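Local coordinates for oligopeptide-binding protein AppA (Bacillus subtilis, PDB 1XOC) that binds oligopeptides as the receptor component of an ABC-type oligopeptide permease that can replace the OPP system in sporulation and genetic competence, at residues A[187-192]-A[200-205]; A[50-55]-A[180-185]. All blocks are in the same frame, centred on the assembly; numbering follows the deposited sequence.

Contact 1: residues A[187-192]-A[200-205]; sequences PFKFKE and KLEAND. With ZN (zinc ion), chain D.
Strands 188-192 and 200-203 pair antiparallel as a beta hairpin, with Phe188 opposite Ala203, Lys189 opposite Glu202 and Phe190 opposite Leu201, before a classic bulge places both Lys191 and Glu192 against Lys200. Lys189 and Glu202 bond to each other in both directions, Lys189 N reaching Glu202 O at 2.7 Å. At the bulge Lys200 O takes two donors, the Lys191 N bond at 3.0 Å and the longer Glu192 N bond at 3.3 Å, while Lys200 N returns to Glu192 O. Beyond the strand end, Asn204 N continues the pairing with a bond to Pro187 O.

The side chain of Lys191 runs beside that of Lys200 in the same direction, CG anti to the backbone N in both (chi1 -177° and -168°), which brings their NZ atoms to 4.2 Å. The carboxylate of Glu202 probably eases this like-charge approach: its OE2 touches the CD-CE part of Lys191 but stays 4.7 Å from Lys191 NZ, beyond a salt bridge. Lys189 bends at chi3 (-63°), and water 1, which accepts from Asp205 N, lies so close to Lys189 NZ that this link is doubtful. Asp205 OD2 coordinates a zinc ion at 2.0 Å, and a salt bridge to Arg211 engages its other oxygen. On the sheet face away from Lys189 and Glu202, Leu201 lays CB against Phe188 CB at 3.9 Å, while its CD2 packs beside Phe190 CA.

The hairpin forms one edge of a four-stranded mixed sheet. Strand 216-221 flanks 198-203 on its other side, and helix 43-52 packs Met51 and Leu52 onto the apolar face around Leu201.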
loop_
_atom_site.group_PDB
_atom_site.type_symbol
_atom_site.label_atom_id
_atom_site.label_comp_id
_atom_site.label_asym_id
_atom_site.label_seq_id
_atom_site.Cartn_x
_atom_site.Cartn_y
_atom_site.Cartn_z
ATOM N N PRO A 187 0.144 -6.415 19.934
ATOM C CA PRO A 187 0.161 -7.786 20.397
ATOM C C PRO A 187 1.498 -8.476 20.401
ATOM O O PRO A 187 1.631 -9.525 21.041
ATOM C CB PRO A 187 -0.799 -8.500 19.436
ATOM C CG PRO A 187 -0.878 -7.632 18.247
ATOM C CD PRO A 187 -0.641 -6.250 18.702
ATOM N N PHE A 188 2.482 -7.923 19.681
ATOM C CA PHE A 188 3.810 -8.537 19.614
ATOM C C PHE A 188 4.851 -7.469 19.921
ATOM O O PHE A 188 4.710 -6.308 19.534
ATOM C CB PHE A 188 4.057 -9.175 18.241
ATOM C CG PHE A 188 3.177 -10.361 17.974
ATOM C CD1 PHE A 188 3.580 -11.633 18.359
ATOM C CD2 PHE A 188 1.902 -10.198 17.406
ATOM C CE1 PHE A 188 2.758 -12.741 18.145
ATOM C CE2 PHE A 188 1.096 -11.317 17.172
ATOM C CZ PHE A 188 1.508 -12.559 17.548
ATOM N N LYS A 189 5.898 -7.880 20.615
ATOM C CA LYS A 189 7.025 -7.011 20.997
ATOM C C LYS A 189 8.243 -7.237 20.080
ATOM O O LYS A 189 8.476 -8.338 19.611
ATOM C CB LYS A 189 7.493 -7.344 22.411
ATOM C CG LYS A 189 6.495 -7.331 23.486
ATOM C CD LYS A 189 7.170 -7.750 24.819
ATOM C CE LYS A 189 7.704 -9.186 24.757
ATOM N NZ LYS A 189 7.901 -9.888 26.077
ATOM N N PHE A 190 9.002 -6.184 19.833
ATOM C CA PHE A 190 10.224 -6.286 19.047
ATOM C C PHE A 190 11.308 -7.053 19.777
ATOM O O PHE A 190 11.612 -6.746 20.917
ATOM C CB PHE A 190 10.706 -4.867 18.685
ATOM C CG PHE A 190 11.956 -4.826 17.855
ATOM C CD1 PHE A 190 11.883 -4.846 16.470
ATOM C CD2 PHE A 190 13.202 -4.788 18.462
ATOM C CE1 PHE A 190 13.063 -4.785 15.702
ATOM C CE2 PHE A 190 14.380 -4.738 17.704
ATOM C CZ PHE A 190 14.297 -4.743 16.321
ATOM N N LYS A 191 11.914 -8.030 19.105
ATOM C CA LYS A 191 13.087 -8.721 19.640
ATOM C C LYS A 191 14.377 -8.382 18.883
ATOM O O LYS A 191 15.381 -8.045 19.497
ATOM C CB LYS A 191 12.842 -10.228 19.647
ATOM C CG LYS A 191 13.988 -11.020 20.265
ATOM C CD LYS A 191 13.767 -12.522 20.205
ATOM C CE LYS A 191 14.735 -13.231 21.117
ATOM N NZ LYS A 191 16.114 -12.631 21.021
ATOM N N GLU A 192 14.374 -8.518 17.563
ATOM C CA GLU A 192 15.598 -8.387 16.782
ATOM C C GLU A 192 15.277 -8.086 15.327
ATOM O O GLU A 192 14.274 -8.571 14.812
ATOM C CB GLU A 192 16.362 -9.692 16.837
ATOM C CG GLU A 192 17.721 -9.584 16.160
ATOM C CD GLU A 192 18.506 -10.896 16.130
ATOM O OE1 GLU A 192 17.920 -11.969 16.464
ATOM O OE2 GLU A 192 19.721 -10.835 15.771
ATOM N N LYS A 200 12.324 -10.484 14.113
ATOM C CA LYS A 200 11.711 -11.418 15.059
ATOM C C LYS A 200 10.942 -10.654 16.121
ATOM O O LYS A 200 11.456 -9.709 16.716
ATOM C CB LYS A 200 12.791 -12.270 15.732
ATOM C CG LYS A 200 12.210 -13.467 16.506
ATOM C CD LYS A 200 13.331 -14.330 16.987
ATOM C CE LYS A 200 12.917 -15.308 18.091
ATOM N NZ LYS A 200 14.109 -15.659 18.939
ATOM N N LEU A 201 9.677 -11.033 16.302
ATOM C CA LEU A 201 8.796 -10.488 17.331
ATOM C C LEU A 201 8.290 -11.595 18.265
ATOM O O LEU A 201 8.151 -12.750 17.842
ATOM C CB LEU A 201 7.574 -9.826 16.699
ATOM C CG LEU A 201 7.766 -8.860 15.520
ATOM C CD1 LEU A 201 6.452 -8.336 15.049
ATOM C CD2 LEU A 201 8.624 -7.674 15.852
ATOM N N GLU A 202 8.011 -11.229 19.519
ATOM C CA GLU A 202 7.603 -12.173 20.583
ATOM C C GLU A 202 6.238 -11.746 21.072
ATOM O O GLU A 202 5.938 -10.544 21.123
ATOM C CB GLU A 202 8.551 -12.093 21.787
ATOM C CG GLU A 202 9.919 -12.599 21.521
ATOM C CD GLU A 202 10.816 -12.601 22.770
ATOM O OE1 GLU A 202 10.556 -11.767 23.678
ATOM O OE2 GLU A 202 11.782 -13.403 22.801
ATOM N N ALA A 203 5.431 -12.717 21.476
ATOM C CA ALA A 203 4.111 -12.436 22.009
ATOM C C ALA A 203 4.210 -11.501 23.172
ATOM O O ALA A 203 5.033 -11.703 24.062
ATOM C CB ALA A 203 3.418 -13.717 22.447
ATOM N N ASN A 204 3.364 -10.472 23.158
ATOM C CA ASN A 204 3.207 -9.570 24.273
ATOM C C ASN A 204 2.281 -10.181 25.322
ATOM O O ASN A 204 1.049 -10.199 25.125
ATOM C CB ASN A 204 2.582 -8.272 23.773
ATOM C CG ASN A 204 2.353 -7.273 24.858
ATOM O OD1 ASN A 204 2.751 -7.489 26.017
ATOM N ND2 ASN A 204 1.657 -6.162 24.505
ATOM N N ASP A 205 2.852 -10.637 26.436
ATOM C CA ASP A 205 2.085 -11.289 27.495
ATOM C C ASP A 205 1.034 -10.365 28.134
ATOM O O ASP A 205 0.077 -10.846 28.784
ATOM C CB ASP A 205 3.051 -11.777 28.587
ATOM C CG ASP A 205 4.044 -12.837 28.097
ATOM O OD1 ASP A 205 3.753 -13.556 27.168
ATOM O OD2 ASP A 205 5.109 -13.004 28.701
HETATM ZN ZN ZN D . 5.984 -14.813 28.548
HETATM O O HOH W 1 5.669 -10.180 27.128
HETATM O O HOH W 2 7.623 -14.534 28.115
#

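Contact 2: residues A[50-55]-A[180-185]; sequences NMLYSF and KKPIGS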
loop_
_atom_site.group_PDB
_atom_site.type_symbol
_atom_site.label_atom_id
_atom_site.label_comp_id
_atom_site.label_asym_id
_atom_site.label_seq_id
_atom_site.Cartn_x
_atom_site.Cartn_y
_atom_site.Cartn_z
ATOM N N ASN A 50 1.534 -3.047 12.346
ATOM C CA ASN A 50 0.240 -3.580 12.806
ATOM C C ASN A 50 0.378 -4.673 13.862
ATOM O O ASN A 50 -0.615 -5.006 14.530
ATOM C CB ASN A 50 -0.638 -3.988 11.625
ATOM C CG ASN A 50 -1.323 -2.782 11.015
ATOM O OD1 ASN A 50 -0.717 -1.998 10.285
ATOM N ND2 ASN A 50 -2.554 -2.576 11.395
ATOM N N MET A 51 1.573 -5.242 14.025
ATOM C CA MET A 51 1.863 -6.184 15.115
ATOM C C MET A 51 2.401 -5.484 16.338
ATOM O O MET A 51 2.143 -5.903 17.458
ATOM C CB MET A 51 2.833 -7.285 14.658
ATOM C CG MET A 51 2.154 -8.254 13.725
ATOM S SD MET A 51 3.139 -9.686 13.234
ATOM C CE MET A 51 4.310 -8.899 12.151
ATOM N N LEU A 52 3.221 -4.445 16.133
ATOM C CA LEU A 52 3.845 -3.719 17.272
ATOM C C LEU A 52 2.957 -2.729 18.019
ATOM O O LEU A 52 3.188 -2.488 19.207
ATOM C CB LEU A 52 5.083 -2.926 16.811
ATOM C CG LEU A 52 6.295 -3.694 16.303
ATOM C CD1 LEU A 52 7.310 -2.811 15.657
ATOM C CD2 LEU A 52 6.862 -4.443 17.459
ATOM N N TYR A 53 2.022 -2.077 17.303
ATOM C CA TYR A 53 1.303 -0.922 17.808
ATOM C C TYR A 53 -0.165 -1.209 17.889
ATOM O O TYR A 53 -0.648 -2.198 17.322
ATOM C CB TYR A 53 1.536 0.285 16.882
ATOM C CG TYR A 53 2.981 0.663 16.777
ATOM C CD1 TYR A 53 3.654 1.158 17.887
ATOM C CD2 TYR A 53 3.636 0.579 15.578
ATOM C CE1 TYR A 53 4.991 1.500 17.824
ATOM C CE2 TYR A 53 4.960 0.922 15.501
ATOM C CZ TYR A 53 5.613 1.385 16.612
ATOM O OH TYR A 53 6.959 1.746 16.477
ATOM N N SER A 54 -0.869 -0.297 18.552
ATOM C CA SER A 54 -2.314 -0.259 18.570
ATOM C C SER A 54 -2.816 1.002 17.841
ATOM O O SER A 54 -2.098 2.000 17.703
ATOM C CB SER A 54 -2.835 -0.258 19.992
ATOM O OG SER A 54 -2.413 -1.399 20.712
ATOM N N PHE A 55 -4.107 0.922 17.491
ATOM C CA PHE A 55 -4.814 1.898 16.666
ATOM C C PHE A 55 -6.195 2.112 17.277
ATOM O O PHE A 55 -6.804 1.187 17.816
ATOM C CB PHE A 55 -4.960 1.345 15.239
ATOM C CG PHE A 55 -3.603 0.964 14.608
ATOM C CD1 PHE A 55 -2.951 1.791 13.682
ATOM C CD2 PHE A 55 -3.014 -0.235 14.947
ATOM C CE1 PHE A 55 -1.689 1.408 13.174
ATOM C CE2 PHE A 55 -1.747 -0.581 14.420
ATOM C CZ PHE A 55 -1.149 0.212 13.555
ATOM N N LYS A 180 15.233 -0.051 15.650
ATOM C CA LYS A 180 15.597 -1.143 16.560
ATOM C C LYS A 180 15.308 -0.922 18.036
ATOM O O LYS A 180 15.512 -1.841 18.795
ATOM C CB LYS A 180 17.034 -1.614 16.293
ATOM C CG LYS A 180 17.186 -2.419 14.981
ATOM C CD LYS A 180 18.632 -2.674 14.545
ATOM C CE LYS A 180 18.693 -3.296 13.150
ATOM N NZ LYS A 180 18.477 -2.290 12.106
ATOM N N LYS A 181 14.554 0.113 18.371
ATOM C CA LYS A 181 14.008 0.224 19.706
ATOM C C LYS A 181 12.532 0.597 19.757
ATOM O O LYS A 181 12.143 1.410 20.568
ATOM C CB LYS A 181 14.809 1.229 20.526
ATOM C CG LYS A 181 16.244 0.808 20.728
ATOM C CD LYS A 181 16.817 1.447 21.959
ATOM C CE LYS A 181 17.128 2.885 21.697
ATOM N NZ LYS A 181 17.100 3.702 22.951
ATOM N N PRO A 182 11.710 0.014 18.895
ATOM C CA PRO A 182 10.320 0.455 18.944
ATOM C C PRO A 182 9.610 -0.058 20.183
ATOM O O PRO A 182 9.848 -1.188 20.614
ATOM C CB PRO A 182 9.721 -0.162 17.678
ATOM C CG PRO A 182 10.484 -1.389 17.469
ATOM C CD PRO A 182 11.883 -1.028 17.864
ATOM N N ILE A 183 8.741 0.772 20.750
ATOM C CA ILE A 183 7.919 0.419 21.912
ATOM C C ILE A 183 6.489 0.785 21.553
ATOM O O ILE A 183 6.220 1.935 21.300
ATOM C CB ILE A 183 8.367 1.161 23.191
ATOM C CG1 ILE A 183 9.795 0.726 23.595
ATOM C CG2 ILE A 183 7.332 0.982 24.317
ATOM C CD1 ILE A 183 9.892 -0.680 24.060
ATOM N N GLY A 184 5.594 -0.206 21.528
ATOM C CA GLY A 184 4.203 -0.040 21.168
ATOM C C GLY A 184 3.343 -0.724 22.200
ATOM O O GLY A 184 3.832 -1.207 23.232
ATOM N N SER A 185 2.038 -0.728 21.963
ATOM C CA SER A 185 1.106 -1.416 22.835
ATOM C C SER A 185 0.463 -2.602 22.089
ATOM O O SER A 185 -0.502 -3.186 22.583
ATOM C CB SER A 185 0.048 -0.451 23.363
ATOM O OG SER A 185 -0.733 0.095 22.314
HETATM O O HOH W 3 0.743 1.439 20.266
#
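The chain leaving helix 43-52 at Tyr53 runs past the extended loop 182-185, their directions 41° apart and the backbones nearest where Tyr53 meets Gly184. The loop comes close at the helix's last carbonyl: Gly184 CA makes a CA-H...O contact with Leu52 O at 3.3 Å. Gly184 CA also lies 3.5 Å from Tyr53 CD1.

Tyr53 reaches back along the loop although its CB points away from it, the ring turned by a chi1 of -60° that sets CG beside the backbone N. Ile183 O lies at the ring's edge, near its plane, a buried carbonyl with no polar partner in the model. Farther out, Tyr53 OH comes within 3.6 Å of Pro182 CB, the two side chains meeting at about a right angle, while its hydrogen bond goes to Phe35 O. One face of the ring rests on Leu52 CB, and Leu52 in turn extends CD1 to Pro182 CG at 3.9 Å. At the other end Ser54 OG and Ser185 OG are hydrogen-bonded at 2.8 Å. Water 3, at the Tyr53 ring edge, accepts from both Ser54 N and Ser185 N, thus bridging the two backbones.

Pro182 and Leu52 also touch Phe190 of strand 188-194, and a backbone bond between Leu52 and Gly186 holds the helix end next to the start of that strand. Further backbone bonds join Ser54 to Ile158 and Gly184 to His93, fastening this buried crossing to the surrounding parts of the chain.

Overall arrangement
Local and distant closures follow one another here without crossing. From the N terminus, the chain passes through helix 43-52, and contact 2 then closes a loop of 124 residues, including the whole five-stranded antiparallel sheet, when 180-185 returns to the helix's C-terminal end. Immediately afterwards contact 1 closes a short hairpin, with seven residues between its segments. The two are therefore in series, yet their centres lie only 9 Å apart. They are joined directly by a probable hydrogen bond from Phe188 N to Met51 O, and Phe190 CE2 packs on Lys180 O. Together they tie the helix end and the returning loop to the edge of the four-stranded sheet.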